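Local structure of programmed cell death 6-interacting protein (Homo sapiens, 5WA1) at residues A[22-30]-A[208-219]; A[268-279]-A[316-325]. The protein takes part in multivesicular body formation, membrane repair and cytokinesis, and binds the ESCRT-III proteins CHMP4A, CHMP4B and CHMP4C through the Bro1 domain described here. One frame throughout, in Å; residues are numbered along the deposited sequence.

How the contacts relate
Both contacts belong to the Bro1 domain, and they follow one another along the chain, both segments of contact 1 preceding those of contact 2. Their centres lie about 18 Å apart; contact 1 is near the middle of the chain, about 5 Å from its centre, and contact 2 about 22 Å from it. Lys269, on the helix of contact 2, joins them: its NZ forms a salt bridge with Glu218 OE1 of contact 1 at 3.0 Å and probably a hydrogen bond with Thr24 O at 3.2 Å. The N-terminal segment also brushes residues 316-317, with Thr24 OG1 4.0 Å from Val316 CG1. Helices 202-226, 262-287 and 319-340 fall in the region mapped for CHMP4 interaction.

Contact 1: residues A[22-30]-A[208-219]; sequences MATFISVQL and LSLIMLAQAQEV
Gln215 OE1 is gripped twice. It accepts hydrogen bonds from Ile26 N, on a lone pair in its carbonyl plane at 2.7 Å and nearly straight (172°), and from a water that also donates to Thr24 O. The other half of the same amide answers: Gln215 NE2 gives a hydrogen to Ile26 O at 2.9 Å, again on a lone pair, with the acceptor lying in the amide plane. Bonded to both the N-H and the C=O of Ile26, the amide is fixed in its rotation. It reaches the backbone because the chain runs extended beyond CG. In this way the irregular N-terminal segment of the Bro1 domain is laid along helix 202-226, while Val28 bonds through its backbone to Ser153 and Gln154 of helix 137-157. Ile26 crosses Ile211 at about a right angle, CD1 standing 4.0 Å from Ile211 CG2; farther along, Val28 CG2 touches both Leu208 CD2 and Met212 CE, each at 3.9 Å, and the bent chain of Met212 also brings CE to 3.7 Å from Ile26 O. The Phe25 ring has Gln215 CB in plane at its edge. Its CE2 lies 3.2 Å from Glu218 OE1, a carboxylate oxygen paired with Lys269, which also makes a cation-pi contact with Phe25.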
loop_
_atom_site.group_PDB
_atom_site.type_symbol
_atom_site.label_atom_id
_atom_site.label_comp_id
_atom_site.label_asym_id
_atom_site.label_seq_id
_atom_site.Cartn_x
_atom_site.Cartn_y
_atom_site.Cartn_z
ATOM N N MET A 22 14.423 -8.841 0.125
ATOM C CA MET A 22 14.288 -9.932 -0.833
ATOM C C MET A 22 13.545 -9.473 -2.093
ATOM O O MET A 22 13.401 -10.238 -3.048
ATOM C CB MET A 22 13.572 -11.119 -0.180
ATOM C CG MET A 22 14.262 -11.637 1.080
ATOM S SD MET A 22 13.336 -12.931 1.944
ATOM C CE MET A 22 14.389 -13.245 3.365
ATOM N N ALA A 23 13.076 -8.220 -2.074
ATOM C CA ALA A 23 12.444 -7.572 -3.230
ATOM C C ALA A 23 11.175 -8.302 -3.677
ATOM O O ALA A 23 10.895 -8.421 -4.873
ATOM C CB ALA A 23 13.433 -7.434 -4.394
ATOM N N THR A 24 10.389 -8.775 -2.705
ATOM C CA THR A 24 9.154 -9.507 -2.979
ATOM C C THR A 24 7.930 -8.734 -2.504
ATOM O O THR A 24 7.100 -9.265 -1.761
ATOM C CB THR A 24 9.189 -10.878 -2.308
ATOM O OG1 THR A 24 9.416 -10.714 -0.903
ATOM C CG2 THR A 24 10.294 -11.739 -2.894
ATOM N N PHE A 25 7.799 -7.487 -2.944
ATOM C CA PHE A 25 6.741 -6.595 -2.496
ATOM C C PHE A 25 5.573 -6.597 -3.475
ATOM O O PHE A 25 5.748 -6.747 -4.685
ATOM C CB PHE A 25 7.280 -5.170 -2.324
ATOM C CG PHE A 25 8.091 -4.989 -1.071
ATOM C CD1 PHE A 25 9.450 -5.250 -1.065
ATOM C CD2 PHE A 25 7.485 -4.579 0.107
ATOM C CE1 PHE A 25 10.195 -5.098 0.095
ATOM C CE2 PHE A 25 8.222 -4.425 1.271
ATOM C CZ PHE A 25 9.580 -4.685 1.264
ATOM N N ILE A 26 4.379 -6.457 -2.931
ATOM C CA ILE A 26 3.155 -6.462 -3.718
ATOM C C ILE A 26 2.860 -5.037 -4.158
ATOM O O ILE A 26 2.951 -4.100 -3.354
ATOM C CB ILE A 26 1.989 -7.038 -2.903
ATOM C CG1 ILE A 26 2.268 -8.500 -2.537
ATOM C CG2 ILE A 26 0.662 -6.906 -3.679
ATOM C CD1 ILE A 26 1.387 -9.003 -1.403
ATOM N N SER A 27 2.531 -4.867 -5.437
ATOM C CA SER A 27 2.025 -3.610 -5.962
ATOM C C SER A 27 0.781 -3.900 -6.792
ATOM O O SER A 27 0.467 -5.050 -7.109
ATOM C CB SER A 27 3.079 -2.875 -6.797
ATOM O OG SER A 27 3.483 -3.657 -7.900
ATOM N N VAL A 28 0.062 -2.840 -7.140
ATOM C CA VAL A 28 -1.256 -2.941 -7.753
ATOM C C VAL A 28 -1.191 -2.325 -9.144
ATOM O O VAL A 28 -0.621 -1.243 -9.322
ATOM C CB VAL A 28 -2.322 -2.240 -6.889
ATOM C CG1 VAL A 28 -3.705 -2.376 -7.511
ATOM C CG2 VAL A 28 -2.305 -2.812 -5.471
ATOM N N GLN A 29 -1.769 -3.014 -10.126
ATOM C CA GLN A 29 -1.863 -2.463 -11.472
ATOM C C GLN A 29 -2.906 -1.349 -11.525
ATOM O O GLN A 29 -3.906 -1.372 -10.803
ATOM C CB GLN A 29 -2.215 -3.562 -12.477
ATOM C CG GLN A 29 -1.137 -4.627 -12.622
ATOM C CD GLN A 29 0.154 -4.075 -13.209
ATOM O OE1 GLN A 29 1.113 -3.796 -12.482
ATOM N NE2 GLN A 29 0.189 -3.925 -14.528
ATOM N N LEU A 30 -2.660 -0.361 -12.388
ATOM C CA LEU A 30 -3.574 0.760 -12.529
ATOM C C LEU A 30 -4.789 0.354 -13.361
ATOM O O LEU A 30 -4.712 -0.520 -14.227
ATOM C CB LEU A 30 -2.867 1.952 -13.183
ATOM C CG LEU A 30 -2.055 2.930 -12.315
ATOM C CD1 LEU A 30 -0.872 2.265 -11.626
ATOM C CD2 LEU A 30 -1.584 4.103 -13.156
ATOM N N LEU A 208 -6.407 -4.371 0.211
ATOM C CA LEU A 208 -5.252 -3.666 -0.333
ATOM C C LEU A 208 -4.708 -2.650 0.663
ATOM O O LEU A 208 -3.491 -2.464 0.763
ATOM C CB LEU A 208 -5.626 -2.963 -1.644
ATOM C CG LEU A 208 -5.992 -3.896 -2.802
ATOM C CD1 LEU A 208 -6.515 -3.086 -3.988
ATOM C CD2 LEU A 208 -4.782 -4.715 -3.205
ATOM N N SER A 209 -5.593 -1.957 1.381
ATOM C CA SER A 209 -5.123 -0.992 2.369
ATOM C C SER A 209 -4.275 -1.673 3.436
ATOM O O SER A 209 -3.223 -1.159 3.838
ATOM C CB SER A 209 -6.315 -0.285 3.008
ATOM O OG SER A 209 -5.897 0.603 4.025
ATOM N N LEU A 210 -4.716 -2.835 3.908
ATOM C CA LEU A 210 -3.943 -3.561 4.915
ATOM C C LEU A 210 -2.627 -4.088 4.353
ATOM O O LEU A 210 -1.598 -4.071 5.046
ATOM C CB LEU A 210 -4.794 -4.690 5.479
ATOM C CG LEU A 210 -4.152 -5.544 6.565
ATOM C CD1 LEU A 210 -3.545 -4.673 7.662
ATOM C CD2 LEU A 210 -5.216 -6.471 7.119
ATOM N N ILE A 211 -2.624 -4.564 3.106
ATOM C CA ILE A 211 -1.376 -5.037 2.505
ATOM C C ILE A 211 -0.343 -3.911 2.455
ATOM O O ILE A 211 0.838 -4.109 2.771
ATOM C CB ILE A 211 -1.642 -5.614 1.101
ATOM C CG1 ILE A 211 -2.478 -6.888 1.192
ATOM C CG2 ILE A 211 -0.317 -5.848 0.360
ATOM C CD1 ILE A 211 -2.990 -7.389 -0.160
ATOM N N MET A 212 -0.773 -2.714 2.043
ATOM C CA MET A 212 0.149 -1.585 1.966
ATOM C C MET A 212 0.610 -1.155 3.345
ATOM O O MET A 212 1.764 -0.747 3.525
ATOM C CB MET A 212 -0.525 -0.406 1.245
ATOM C CG MET A 212 -0.931 -0.700 -0.193
ATOM S SD MET A 212 0.479 -1.165 -1.226
ATOM C CE MET A 212 -0.207 -2.492 -2.219
ATOM N N LEU A 213 -0.279 -1.225 4.334
ATOM C CA LEU A 213 0.138 -0.909 5.692
ATOM C C LEU A 213 1.176 -1.908 6.196
ATOM O O LEU A 213 2.157 -1.517 6.836
ATOM C CB LEU A 213 -1.073 -0.871 6.619
ATOM C CG LEU A 213 -0.811 -0.244 7.990
ATOM C CD1 LEU A 213 -0.649 1.265 7.865
ATOM C CD2 LEU A 213 -1.932 -0.593 8.952
ATOM N N ALA A 214 0.979 -3.205 5.910
ATOM C CA ALA A 214 1.969 -4.219 6.282
ATOM C C ALA A 214 3.313 -3.941 5.633
ATOM O O ALA A 214 4.364 -4.112 6.258
ATOM C CB ALA A 214 1.484 -5.613 5.872
ATOM N N GLN A 215 3.302 -3.530 4.364
ATOM C CA GLN A 215 4.562 -3.316 3.680
ATOM C C GLN A 215 5.249 -2.064 4.194
ATOM O O GLN A 215 6.482 -2.033 4.275
ATOM C CB GLN A 215 4.332 -3.293 2.166
ATOM C CG GLN A 215 3.937 -4.705 1.720
ATOM C CD GLN A 215 3.774 -4.923 0.221
ATOM O OE1 GLN A 215 3.987 -6.036 -0.255
ATOM N NE2 GLN A 215 3.362 -3.889 -0.521
ATOM N N ALA A 216 4.474 -1.051 4.594
ATOM C CA ALA A 216 5.067 0.107 5.255
ATOM C C ALA A 216 5.761 -0.300 6.553
ATOM O O ALA A 216 6.889 0.126 6.819
ATOM C CB ALA A 216 3.997 1.167 5.526
ATOM N N GLN A 217 5.098 -1.128 7.373
ATOM C CA GLN A 217 5.719 -1.606 8.612
ATOM C C GLN A 217 6.972 -2.429 8.319
ATOM O O GLN A 217 7.980 -2.318 9.030
ATOM C CB GLN A 217 4.711 -2.419 9.429
ATOM C CG GLN A 217 5.258 -3.026 10.742
ATOM C CD GLN A 217 5.483 -1.986 11.843
ATOM O OE1 GLN A 217 4.957 -0.876 11.783
ATOM N NE2 GLN A 217 6.268 -2.353 12.863
ATOM N N GLU A 218 6.939 -3.239 7.261
ATOM C CA GLU A 218 8.126 -4.002 6.894
ATOM C C GLU A 218 9.291 -3.091 6.539
ATOM O O GLU A 218 10.449 -3.397 6.853
ATOM C CB GLU A 218 7.810 -4.933 5.721
ATOM C CG GLU A 218 9.010 -5.770 5.276
ATOM C CD GLU A 218 8.692 -6.638 4.068
ATOM O OE1 GLU A 218 7.545 -6.587 3.592
ATOM O OE2 GLU A 218 9.585 -7.369 3.595
ATOM N N VAL A 219 9.010 -1.973 5.860
ATOM C CA VAL A 219 10.067 -1.032 5.517
ATOM C C VAL A 219 10.690 -0.453 6.779
ATOM O O VAL A 219 11.907 -0.251 6.849
ATOM C CB VAL A 219 9.520 0.081 4.592
ATOM C CG1 VAL A 219 10.547 1.192 4.442
ATOM C CG2 VAL A 219 9.170 -0.489 3.227
HETATM O O HOH W 1 5.155 -8.393 0.240
#

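Contact 2: residues A[268-279]-A[316-325]; sequences AKHCIMQANAEY and VNVKDFSDKI
Phe321 is a knob set into a hole formed by Ile272, Ala275, Asn276 and Tyr279, joining helix 262-287 to helix 319-340 within the largely helical Bro1 domain. The two short helical pieces run in the same general direction, their axes inclined at 30° and 12.0 Å from each other at closest approach. The aromatic part is a T-shaped pair: the edge of Phe321 points at a face of Tyr279, the planes stand at 87° and the centroids are 5.8 Å apart. CG of Phe321 is anti to the backbone N (chi1 -168°), which carries the ring across to the other helix, where CE2 meets Ala275 CB at 3.9 Å. Ile325 CD1 covers one face of the same ring over its centre. Aliphatic contacts fill the end where the loop leads into helix 319-340. Ile272 and Val316 meet tip to tip, Ile272 CD1 against Val316 CG1 at 4.0 Å; Ile272 CD1 also lies 3.9 Å from Val318 CG1, on the N-cap residue. Beside them Ala268 CB touches Val316 CG2, and helix 291-311 adds Val308 against Val316. At the opposite end, Lys324 crosses Tyr279 at about a right angle with its aliphatic chain, bringing CD to 3.3 Å from Tyr279 OH.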
loop_
_atom_site.group_PDB
_atom_site.type_symbol
_atom_site.label_atom_id
_atom_site.label_comp_id
_atom_site.label_asym_id
_atom_site.label_seq_id
_atom_site.Cartn_x
_atom_site.Cartn_y
_atom_site.Cartn_z
ATOM N N ALA A 268 3.781 -16.166 3.256
ATOM C CA ALA A 268 5.218 -16.272 3.468
ATOM C C ALA A 268 5.732 -15.131 4.341
ATOM O O ALA A 268 6.486 -15.357 5.294
ATOM C CB ALA A 268 5.948 -16.292 2.127
ATOM N N LYS A 269 5.313 -13.897 4.041
ATOM C CA LYS A 269 5.790 -12.742 4.797
ATOM C C LYS A 269 5.316 -12.774 6.246
ATOM O O LYS A 269 6.043 -12.331 7.140
ATOM C CB LYS A 269 5.337 -11.441 4.121
ATOM C CG LYS A 269 6.113 -11.078 2.860
ATOM C CD LYS A 269 7.272 -10.158 3.147
ATOM C CE LYS A 269 7.969 -9.729 1.856
ATOM N NZ LYS A 269 7.342 -8.505 1.297
ATOM N N HIS A 270 4.112 -13.281 6.500
ATOM C CA HIS A 270 3.656 -13.494 7.872
ATOM C C HIS A 270 4.635 -14.391 8.638
ATOM O O HIS A 270 5.082 -14.048 9.743
ATOM C CB HIS A 270 2.251 -14.098 7.838
ATOM C CG HIS A 270 1.721 -14.519 9.178
ATOM N ND1 HIS A 270 1.499 -13.630 10.212
ATOM C CD2 HIS A 270 1.341 -15.734 9.641
ATOM C CE1 HIS A 270 1.012 -14.280 11.253
ATOM N NE2 HIS A 270 0.909 -15.559 10.935
ATOM N N CYS A 271 5.031 -15.509 8.034
ATOM C CA CYS A 271 5.955 -16.423 8.705
ATOM C C CYS A 271 7.377 -15.872 8.745
ATOM O O CYS A 271 8.097 -16.088 9.730
ATOM C CB CYS A 271 5.932 -17.788 8.020
ATOM S SG CYS A 271 4.350 -18.641 8.128
ATOM N N ILE A 272 7.822 -15.190 7.681
ATOM C CA ILE A 272 9.162 -14.613 7.691
ATOM C C ILE A 272 9.266 -13.550 8.769
ATOM O O ILE A 272 10.296 -13.428 9.443
ATOM C CB ILE A 272 9.536 -14.042 6.310
ATOM C CG1 ILE A 272 9.771 -15.168 5.306
ATOM C CG2 ILE A 272 10.789 -13.140 6.407
ATOM C CD1 ILE A 272 9.711 -14.699 3.844
ATOM N N MET A 273 8.220 -12.775 8.949
ATOM C CA MET A 273 8.274 -11.756 9.951
ATOM C C MET A 273 8.263 -12.368 11.344
ATOM O O MET A 273 8.964 -11.912 12.190
ATOM C CB MET A 273 7.206 -10.713 9.746
ATOM C CG MET A 273 7.405 -9.812 8.547
ATOM S SD MET A 273 9.007 -9.030 8.363
ATOM C CE MET A 273 8.949 -7.818 9.619
ATOM N N GLN A 274 7.453 -13.385 11.581
ATOM C CA GLN A 274 7.493 -14.050 12.882
ATOM C C GLN A 274 8.882 -14.609 13.164
ATOM O O GLN A 274 9.384 -14.495 14.285
ATOM C CB GLN A 274 6.445 -15.162 12.960
ATOM C CG GLN A 274 5.001 -14.655 13.034
ATOM C CD GLN A 274 4.021 -15.723 13.491
ATOM O OE1 GLN A 274 4.267 -16.918 13.334
ATOM N NE2 GLN A 274 2.909 -15.292 14.073
ATOM N N ALA A 275 9.523 -15.200 12.153
ATOM C CA ALA A 275 10.881 -15.714 12.309
ATOM C C ALA A 275 11.885 -14.597 12.594
ATOM O O ALA A 275 12.812 -14.775 13.396
ATOM C CB ALA A 275 11.283 -16.494 11.054
ATOM N N ASN A 276 11.733 -13.443 11.939
ATOM C CA ASN A 276 12.599 -12.311 12.242
ATOM C C ASN A 276 12.415 -11.846 13.677
ATOM O O ASN A 276 13.390 -11.490 14.350
ATOM C CB ASN A 276 12.318 -11.142 11.294
ATOM C CG ASN A 276 12.949 -11.324 9.950
ATOM O OD1 ASN A 276 12.277 -11.279 8.923
ATOM N ND2 ASN A 276 14.249 -11.489 9.941
ATOM N N ALA A 277 11.172 -11.826 14.155
ATOM C CA ALA A 277 10.924 -11.443 15.539
ATOM C C ALA A 277 11.616 -12.412 16.502
ATOM O O ALA A 277 12.266 -11.993 17.466
ATOM C CB ALA A 277 9.417 -11.415 15.804
ATOM N N GLU A 278 11.472 -13.716 16.257
ATOM C CA GLU A 278 12.098 -14.710 17.143
ATOM C C GLU A 278 13.616 -14.647 17.057
ATOM O O GLU A 278 14.315 -14.846 18.059
ATOM C CB GLU A 278 11.609 -16.108 16.788
ATOM C CG GLU A 278 10.158 -16.397 17.142
ATOM C CD GLU A 278 9.914 -16.525 18.647
ATOM O OE1 GLU A 278 10.838 -16.246 19.453
ATOM O OE2 GLU A 278 8.783 -16.902 19.032
ATOM N N TYR A 279 14.148 -14.400 15.859
ATOM C CA TYR A 279 15.594 -14.339 15.694
ATOM C C TYR A 279 16.181 -13.172 16.476
ATOM O O TYR A 279 17.164 -13.335 17.203
ATOM C CB TYR A 279 15.959 -14.238 14.214
ATOM C CG TYR A 279 17.435 -14.039 13.978
ATOM C CD1 TYR A 279 18.328 -15.092 14.145
ATOM C CD2 TYR A 279 17.937 -12.802 13.602
ATOM C CE1 TYR A 279 19.679 -14.922 13.939
ATOM C CE2 TYR A 279 19.293 -12.618 13.395
ATOM C CZ TYR A 279 20.155 -13.681 13.565
ATOM O OH TYR A 279 21.494 -13.509 13.356
ATOM N N VAL A 316 9.575 -16.635 -2.450
ATOM C CA VAL A 316 10.568 -15.995 -1.593
ATOM C C VAL A 316 11.839 -16.834 -1.569
ATOM O O VAL A 316 11.823 -18.037 -1.831
ATOM C CB VAL A 316 10.065 -15.787 -0.149
ATOM C CG1 VAL A 316 9.104 -14.607 -0.082
ATOM C CG2 VAL A 316 9.409 -17.057 0.358
ATOM N N ASN A 317 12.948 -16.171 -1.244
ATOM C CA ASN A 317 14.262 -16.796 -1.135
ATOM C C ASN A 317 14.758 -16.583 0.289
ATOM O O ASN A 317 15.165 -15.472 0.649
ATOM C CB ASN A 317 15.233 -16.207 -2.160
ATOM C CG ASN A 317 16.662 -16.681 -1.955
ATOM O OD1 ASN A 317 16.902 -17.772 -1.433
ATOM N ND2 ASN A 317 17.621 -15.858 -2.370
ATOM N N VAL A 318 14.732 -17.638 1.098
ATOM C CA VAL A 318 15.081 -17.531 2.507
ATOM C C VAL A 318 16.372 -18.287 2.826
ATOM O O VAL A 318 16.649 -18.554 3.993
ATOM C CB VAL A 318 13.924 -18.005 3.404
ATOM C CG1 VAL A 318 12.686 -17.101 3.240
ATOM C CG2 VAL A 318 13.581 -19.459 3.104
ATOM N N LYS A 319 17.176 -18.629 1.815
ATOM C CA LYS A 319 18.325 -19.501 2.056
ATOM C C LYS A 319 19.332 -18.853 2.998
ATOM O O LYS A 319 19.824 -19.496 3.933
ATOM C CB LYS A 319 19.010 -19.883 0.744
ATOM C CG LYS A 319 20.310 -20.658 0.963
ATOM C CD LYS A 319 21.088 -20.876 -0.325
ATOM C CE LYS A 319 22.481 -21.417 -0.042
ATOM N NZ LYS A 319 22.443 -22.685 0.739
ATOM N N ASP A 320 19.654 -17.578 2.766
ATOM C CA ASP A 320 20.650 -16.901 3.592
ATOM C C ASP A 320 20.178 -16.764 5.034
ATOM O O ASP A 320 20.947 -17.004 5.975
ATOM C CB ASP A 320 20.971 -15.529 2.994
ATOM C CG ASP A 320 21.795 -15.623 1.716
ATOM O OD1 ASP A 320 21.923 -16.739 1.164
ATOM O OD2 ASP A 320 22.310 -14.580 1.262
ATOM N N PHE A 321 18.915 -16.373 5.224
ATOM C CA PHE A 321 18.335 -16.309 6.562
ATOM C C PHE A 321 18.326 -17.682 7.224
ATOM O O PHE A 321 18.618 -17.808 8.423
ATOM C CB PHE A 321 16.920 -15.743 6.464
ATOM C CG PHE A 321 16.315 -15.353 7.780
ATOM C CD1 PHE A 321 17.107 -15.003 8.858
ATOM C CD2 PHE A 321 14.939 -15.335 7.928
ATOM C CE1 PHE A 321 16.532 -14.642 10.067
ATOM C CE2 PHE A 321 14.358 -14.972 9.130
ATOM C CZ PHE A 321 15.156 -14.625 10.203
ATOM N N SER A 322 18.004 -18.727 6.454
ATOM C CA SER A 322 17.964 -20.080 7.000
ATOM C C SER A 322 19.333 -20.513 7.516
ATOM O O SER A 322 19.440 -21.102 8.600
ATOM C CB SER A 322 17.463 -21.050 5.934
ATOM O OG SER A 322 17.206 -22.321 6.490
ATOM N N ASP A 323 20.390 -20.225 6.749
ATOM C CA ASP A 323 21.750 -20.567 7.161
ATOM C C ASP A 323 22.175 -19.780 8.393
ATOM O O ASP A 323 22.869 -20.312 9.269
ATOM C CB ASP A 323 22.721 -20.305 6.012
ATOM C CG ASP A 323 22.450 -21.177 4.807
ATOM O OD1 ASP A 323 21.788 -22.224 4.968
ATOM O OD2 ASP A 323 22.897 -20.815 3.698
ATOM N N LYS A 324 21.791 -18.504 8.468
ATOM C CA LYS A 324 22.120 -17.695 9.636
ATOM C C LYS A 324 21.489 -18.278 10.894
ATOM O O LYS A 324 22.145 -18.404 11.935
ATOM C CB LYS A 324 21.664 -16.255 9.409
ATOM C CG LYS A 324 22.031 -15.297 10.526
ATOM C CD LYS A 324 21.779 -13.847 10.117
ATOM C CE LYS A 324 20.308 -13.572 9.857
ATOM N NZ LYS A 324 20.077 -12.179 9.373
ATOM N N ILE A 325 20.215 -18.657 10.806
ATOM C CA ILE A 325 19.510 -19.238 11.948
ATOM C C ILE A 325 20.172 -20.537 12.372
ATOM O O ILE A 325 20.443 -20.765 13.558
ATOM C CB ILE A 325 18.026 -19.460 11.600
ATOM C CG1 ILE A 325 17.307 -18.133 11.400
ATOM C CG2 ILE A 325 17.331 -20.310 12.679
ATOM C CD1 ILE A 325 15.923 -18.303 10.754
#